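Local structure of A1 protein (Enterobacteria phage Qbeta, 3RLK) at residues V65-L71 with A185-P190; Y115-G120 with E130-Y134. The protein is a minor capsid component made by read-through of the coat protein stop codon, and is probably needed for infectious phage particles. All coordinates share one frame; numbering follows the deposited sequence.

Interaction 1: residues V65-L71 with A185-P190; sequences VALKDLL and AVIVVP
The 2.7 Å bond from Ala66 N to Asp69 OD2 ties together the turn from which Leu67, Leu70 and Leu71 meet Ile187. The amide comes from above the carboxylate plane, 51° out of it. Asp69 suits the place because its short acid chain can fold back to the start of its own turn, while its OD1 bonds to Thr25. Backbone bonds from the amides of Asp69, Leu70 and Leu71, each to the carbonyl three residues earlier, keep the leucines close together.

Ile187 is the centre of the apolar contact. Its CG2 lies 3.6 Å from Leu70 CD1, the two side chains running antiparallel, alongside one another. Leu67 lies nearly perpendicular to Ile187, with CG anti to its backbone N (chi1 178°), and brings CD1 to 3.8 Å from Ile187 CB. The Ala185 methyl is met by Leu70 CD1 at 3.8 Å and by Val65 CG2 at 4.1 Å. Beyond the strand, the Leu71 CD1 methyl packs 3.7 Å from Pro190 CD, on the pyrrolidine ring.

Ala185 and Ile187 face the turn while Val186 and Val188 point away, the alternation of a β-strand. Apolar side chains thus pack the 65-71 turn against the end of strand 183-188, an outermost strand of a three-stranded antiparallel sheet, and the Pro190 that follows it.

Interaction 2: residues Y115-G120 with E130-Y134; sequences YDIREG and ERFIY
Glu130 and Gly120 form a hydrogen-bonded antiparallel pair: Glu130 N reaches Gly120 O at 2.8 Å, and Gly120 N returns a bond to Glu130 O. The Glu130 carboxylate is engaged by Ser143 and Lys122.

Arg131 lies on the other face, opposite Glu119 in a non-hydrogen-bonded pair; their CA atoms are 4.5 Å apart and both side chains leave on the same face, so acid and guanidinium can meet. A bend at chi2 (135°) brings the guanidinium edge to the acid. NE donates to Glu119 OE2 at 2.7 Å, and NH2 adds a weak bond to the same oxygen. OE2 is in the guanidinium plane, yet NE meets it from above the carboxylate plane, the two planes being 63° apart. Asp107 also holds Arg131 NH2 and Trp50 takes Glu119 OE1, so both ends of this salt bridge are steadied from outside.

Phe132 exchanges two backbone bonds with Arg118, each 2.9 Å between N and O. Its ring turns an edge to the neighbouring backbone, with CE2 3.5 Å from Gly120 O; having no side chain, Gly120 lets the ring lie this close. Trp35 stacks edge-to-face with Phe132.

Ile133 shares a face with Ile117. With CG1 anti to the backbone N (chi1 -170°), its CD1 reaches across to 3.7 Å from Ile117 CG1 and also touches Tyr115 CB. Its long branched chain suits this apolar end of the face, where Leu144 and Ile147 lie beside Ile133, and Ala109 and Met110 beside Ile117.

Tyr134 N bonds to Asp116 O at 2.9 Å. A water donates both to Asp116 O and to Tyr134 O, so Asp116 O accepts twice. Asp116 OD2 forms a salt bridge with Lys178; Tyr134 OH hydrogen-bonds to Asn139 OD1. The alternating pairs are those of an antiparallel ladder, and the consecutive strands 117-121 and 129-135 make it a β-hairpin within the domain's mixed sheet.

Overall arrangement
Interactions 1 and 2 lie on opposite sides of the chain's centre, their own centres 21 Å apart, yet their nearest atoms come to about 5 Å without touching. In sequence, the 115-134 hairpin falls between the two segments of interaction 1, which brings together parts 114 residues apart; the hairpin's own segments are only 10 apart. The mixed sheet also leads towards interaction 1: from strand 52-58, parallel to strand 117-121, the chain passes through short strand 62-63 into the loop holding 65-71. A further tie comes from Tyr115, whose hydroxyl bonds to Cys181 O just ahead of strand 183-188. Interaction 1 is wholly apolar across its segments; interaction 2 combines backbone bonds, a salt bridge and a small apolar patch.

Interaction 1: residues V65-L71 with A185-P190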
loop_
_atom_site.group_PDB
_atom_site.type_symbol
_atom_site.label_atom_id
_atom_site.label_comp_id
_atom_site.label_asym_id
_atom_site.label_seq_id
_atom_site.Cartn_x
_atom_site.Cartn_y
_atom_site.Cartn_z
ATOM N N VAL A 65 -5.425 5.059 -12.750
ATOM C CA VAL A 65 -6.228 3.846 -13.067
ATOM C C VAL A 65 -7.651 4.185 -12.719
ATOM O O VAL A 65 -7.836 5.057 -11.806
ATOM C CB VAL A 65 -5.834 2.585 -12.228
ATOM C CG1 VAL A 65 -4.569 2.040 -12.680
ATOM C CG2 VAL A 65 -5.817 2.857 -10.681
ATOM N N ALA A 66 -8.636 3.529 -13.384
ATOM C CA ALA A 66 -10.060 3.585 -12.952
ATOM C C ALA A 66 -10.229 2.598 -11.806
ATOM O O ALA A 66 -9.562 1.555 -11.762
ATOM C CB ALA A 66 -11.073 3.237 -14.075
ATOM N N LEU A 67 -11.140 2.901 -10.878
ATOM C CA LEU A 67 -11.434 1.881 -9.872
ATOM C C LEU A 67 -11.737 0.560 -10.538
ATOM O O LEU A 67 -11.212 -0.477 -10.071
ATOM C CB LEU A 67 -12.637 2.270 -9.023
ATOM C CG LEU A 67 -13.073 1.265 -7.966
ATOM C CD1 LEU A 67 -11.991 1.055 -6.902
ATOM C CD2 LEU A 67 -14.302 1.932 -7.336
ATOM N N LYS A 68 -12.558 0.560 -11.584
ATOM C CA LYS A 68 -12.953 -0.766 -12.137
ATOM C C LYS A 68 -11.718 -1.536 -12.643
ATOM O O LYS A 68 -11.780 -2.774 -12.727
ATOM C CB LYS A 68 -14.021 -0.685 -13.223
ATOM C CG LYS A 68 -13.600 -0.085 -14.590
ATOM C CD LYS A 68 -14.564 -0.412 -15.702
ATOM C CE LYS A 68 -13.807 -0.512 -17.024
ATOM N NZ LYS A 68 -13.441 0.843 -17.556
ATOM N N ASP A 69 -10.605 -0.850 -12.948
ATOM C CA ASP A 69 -9.415 -1.597 -13.435
ATOM C C ASP A 69 -8.864 -2.605 -12.427
ATOM O O ASP A 69 -8.237 -3.619 -12.813
ATOM C CB ASP A 69 -8.246 -0.652 -13.785
ATOM C CG ASP A 69 -8.578 0.256 -14.946
ATOM O OD1 ASP A 69 -9.443 -0.201 -15.746
ATOM O OD2 ASP A 69 -8.076 1.406 -15.023
ATOM N N LEU A 70 -9.094 -2.308 -11.146
ATOM C CA LEU A 70 -8.538 -3.107 -10.057
ATOM C C LEU A 70 -9.494 -4.132 -9.507
ATOM O O LEU A 70 -9.100 -4.869 -8.578
ATOM C CB LEU A 70 -8.100 -2.184 -8.917
ATOM C CG LEU A 70 -7.300 -0.949 -9.333
ATOM C CD1 LEU A 70 -7.033 -0.034 -8.147
ATOM C CD2 LEU A 70 -5.934 -1.275 -10.009
ATOM N N LEU A 71 -10.746 -4.115 -10.016
ATOM C CA LEU A 71 -11.825 -4.953 -9.519
ATOM C C LEU A 71 -12.144 -6.104 -10.504
ATOM O O LEU A 71 -11.783 -6.049 -11.673
ATOM C CB LEU A 71 -13.095 -4.188 -9.277
ATOM C CG LEU A 71 -12.928 -3.078 -8.191
ATOM C CD1 LEU A 71 -14.300 -2.424 -8.019
ATOM C CD2 LEU A 71 -12.336 -3.496 -6.828
ATOM N N ALA A 185 -2.390 1.570 -6.307
ATOM C CA ALA A 185 -3.451 2.480 -5.829
ATOM C C ALA A 185 -3.943 2.102 -4.438
ATOM O O ALA A 185 -3.692 0.985 -3.959
ATOM C CB ALA A 185 -4.630 2.534 -6.813
ATOM N N VAL A 186 -4.625 3.048 -3.770
ATOM C CA VAL A 186 -5.303 2.750 -2.497
ATOM C C VAL A 186 -6.749 3.026 -2.843
ATOM O O VAL A 186 -7.103 4.123 -3.421
ATOM C CB VAL A 186 -4.869 3.707 -1.296
ATOM C CG1 VAL A 186 -5.838 3.511 -0.092
ATOM C CG2 VAL A 186 -3.458 3.428 -0.821
ATOM N N ILE A 187 -7.622 2.058 -2.530
ATOM C CA ILE A 187 -9.042 2.207 -2.878
ATOM C C ILE A 187 -9.932 1.972 -1.669
ATOM O O ILE A 187 -9.481 1.391 -0.663
ATOM C CB ILE A 187 -9.502 1.218 -4.058
ATOM C CG1 ILE A 187 -9.343 -0.229 -3.561
ATOM C CG2 ILE A 187 -8.567 1.382 -5.273
ATOM C CD1 ILE A 187 -9.903 -1.305 -4.573
ATOM N N VAL A 188 -11.196 2.374 -1.827
ATOM C CA VAL A 188 -12.281 1.835 -1.008
ATOM C C VAL A 188 -13.018 0.723 -1.825
ATOM O O VAL A 188 -13.604 0.991 -2.872
ATOM C CB VAL A 188 -13.226 2.942 -0.480
ATOM C CG1 VAL A 188 -14.432 2.287 0.227
ATOM C CG2 VAL A 188 -12.511 3.883 0.583
ATOM N N VAL A 189 -12.894 -0.547 -1.410
ATOM C CA VAL A 189 -13.530 -1.610 -2.222
ATOM C C VAL A 189 -15.067 -1.539 -2.096
ATOM O O VAL A 189 -15.605 -1.587 -0.984
ATOM C CB VAL A 189 -12.958 -3.005 -1.919
ATOM C CG1 VAL A 189 -13.164 -3.377 -0.455
ATOM C CG2 VAL A 189 -13.529 -4.077 -2.869
ATOM N N PRO A 190 -15.782 -1.434 -3.225
ATOM C CA PRO A 190 -17.290 -1.430 -3.157
ATOM C C PRO A 190 -17.888 -2.702 -2.594
ATOM O O PRO A 190 -17.413 -3.812 -2.863
ATOM C CB PRO A 190 -17.737 -1.326 -4.612
ATOM C CG PRO A 190 -16.484 -0.823 -5.347
ATOM C CD PRO A 190 -15.307 -1.450 -4.615
#

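Interaction 2: residues Y115-G120 with E130-Y134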
loop_
_atom_site.group_PDB
_atom_site.type_symbol
_atom_site.label_atom_id
_atom_site.label_comp_id
_atom_site.label_asym_id
_atom_site.label_seq_id
_atom_site.Cartn_x
_atom_site.Cartn_y
_atom_site.Cartn_z
ATOM N N TYR A 115 8.643 -1.937 1.960
ATOM C CA TYR A 115 7.951 -0.811 1.298
ATOM C C TYR A 115 8.390 0.456 2.028
ATOM O O TYR A 115 8.834 0.358 3.164
ATOM C CB TYR A 115 6.403 -0.961 1.449
ATOM C CG TYR A 115 5.879 -2.049 0.546
ATOM C CD1 TYR A 115 5.450 -1.754 -0.770
ATOM C CD2 TYR A 115 5.826 -3.381 0.994
ATOM C CE1 TYR A 115 5.005 -2.781 -1.630
ATOM C CE2 TYR A 115 5.380 -4.427 0.123
ATOM C CZ TYR A 115 4.925 -4.078 -1.168
ATOM O OH TYR A 115 4.457 -5.073 -2.010
ATOM N N ASP A 116 8.279 1.625 1.411
ATOM C CA ASP A 116 8.687 2.850 2.131
ATOM C C ASP A 116 7.541 3.330 3.007
ATOM O O ASP A 116 6.441 3.619 2.505
ATOM C CB ASP A 116 9.015 3.990 1.158
ATOM C CG ASP A 116 10.220 3.666 0.274
ATOM O OD1 ASP A 116 11.291 3.471 0.847
ATOM O OD2 ASP A 116 10.083 3.636 -0.972
ATOM N N ILE A 117 7.798 3.410 4.310
ATOM C CA ILE A 117 6.764 3.712 5.293
ATOM C C ILE A 117 7.414 4.765 6.222
ATOM O O ILE A 117 8.553 4.581 6.608
ATOM C CB ILE A 117 6.433 2.461 6.091
ATOM C CG1 ILE A 117 6.195 1.257 5.146
ATOM C CG2 ILE A 117 5.273 2.741 7.068
ATOM C CD1 ILE A 117 6.181 -0.081 5.922
ATOM N N ARG A 118 6.745 5.876 6.496
ATOM C CA ARG A 118 7.327 6.904 7.426
ATOM C C ARG A 118 6.424 7.069 8.602
ATOM O O ARG A 118 5.188 7.044 8.459
ATOM C CB ARG A 118 7.566 8.261 6.723
ATOM C CG ARG A 118 8.788 8.190 5.807
ATOM C CD ARG A 118 9.163 9.554 5.207
ATOM N NE ARG A 118 10.425 9.428 4.485
ATOM C CZ ARG A 118 11.084 10.424 3.882
ATOM N NH1 ARG A 118 10.663 11.667 3.967
ATOM N NH2 ARG A 118 12.215 10.139 3.197
ATOM N N GLU A 119 6.998 7.274 9.794
ATOM C CA GLU A 119 6.135 7.583 10.955
ATOM C C GLU A 119 5.918 9.091 11.053
ATOM O O GLU A 119 6.899 9.858 10.946
ATOM C CB GLU A 119 6.859 7.109 12.220
ATOM C CG GLU A 119 5.937 7.054 13.439
ATOM C CD GLU A 119 6.384 5.992 14.414
ATOM O OE1 GLU A 119 7.610 5.839 14.589
ATOM O OE2 GLU A 119 5.510 5.307 14.964
ATOM N N GLY A 120 4.688 9.543 11.283
ATOM C CA GLY A 120 4.546 11.020 11.359
ATOM C C GLY A 120 3.480 11.456 12.359
ATOM O O GLY A 120 2.517 10.718 12.680
ATOM N N GLU A 130 1.216 8.382 13.578
ATOM C CA GLU A 130 0.700 7.248 12.769
ATOM C C GLU A 130 1.759 6.774 11.818
ATOM O O GLU A 130 2.829 7.417 11.692
ATOM C CB GLU A 130 -0.587 7.676 12.044
ATOM C CG GLU A 130 -1.737 7.826 13.058
ATOM C CD GLU A 130 -3.071 8.280 12.467
ATOM O OE1 GLU A 130 -3.103 8.498 11.229
ATOM O OE2 GLU A 130 -4.078 8.367 13.284
ATOM N N ARG A 131 1.543 5.615 11.199
ATOM C CA ARG A 131 2.459 5.164 10.132
ATOM C C ARG A 131 1.839 5.357 8.758
ATOM O O ARG A 131 0.598 5.043 8.557
ATOM C CB ARG A 131 2.935 3.721 10.380
ATOM C CG ARG A 131 4.078 3.769 11.398
ATOM C CD ARG A 131 3.961 2.800 12.409
ATOM N NE ARG A 131 4.889 3.036 13.560
ATOM C CZ ARG A 131 5.432 2.058 14.258
ATOM N NH1 ARG A 131 5.196 0.798 13.893
ATOM N NH2 ARG A 131 6.215 2.335 15.311
ATOM N N PHE A 132 2.656 5.892 7.823
ATOM C CA PHE A 132 2.169 6.392 6.545
ATOM C C PHE A 132 2.865 5.630 5.411
ATOM O O PHE A 132 4.126 5.603 5.311
ATOM C CB PHE A 132 2.483 7.878 6.368
ATOM C CG PHE A 132 1.727 8.764 7.269
ATOM C CD1 PHE A 132 0.660 9.493 6.794
ATOM C CD2 PHE A 132 2.077 8.853 8.594
ATOM C CE1 PHE A 132 -0.046 10.395 7.681
ATOM C CE2 PHE A 132 1.423 9.694 9.476
ATOM C CZ PHE A 132 0.344 10.444 9.041
ATOM N N ILE A 133 2.067 4.984 4.559
ATOM C CA ILE A 133 2.672 4.279 3.413
ATOM C C ILE A 133 2.985 5.291 2.322
ATOM O O ILE A 133 2.180 6.231 2.081
ATOM C CB ILE A 133 1.676 3.147 2.939
ATOM C CG1 ILE A 133 2.366 2.229 1.932
ATOM C CG2 ILE A 133 0.298 3.732 2.516
ATOM C CD1 ILE A 133 3.518 1.409 2.566
ATOM N N TYR A 134 4.152 5.161 1.694
ATOM C CA TYR A 134 4.447 6.072 0.581
ATOM C C TYR A 134 3.770 5.560 -0.689
ATOM O O TYR A 134 3.832 4.328 -0.964
ATOM C CB TYR A 134 5.986 6.190 0.372
ATOM C CG TYR A 134 6.358 7.033 -0.838
ATOM C CD1 TYR A 134 6.105 8.435 -0.865
ATOM C CD2 TYR A 134 6.981 6.450 -1.925
ATOM C CE1 TYR A 134 6.453 9.195 -1.987
ATOM C CE2 TYR A 134 7.366 7.217 -3.045
ATOM C CZ TYR A 134 7.099 8.594 -3.061
ATOM O OH TYR A 134 7.454 9.360 -4.158
HETATM O O HOH W 1 5.271 2.442 0.345
#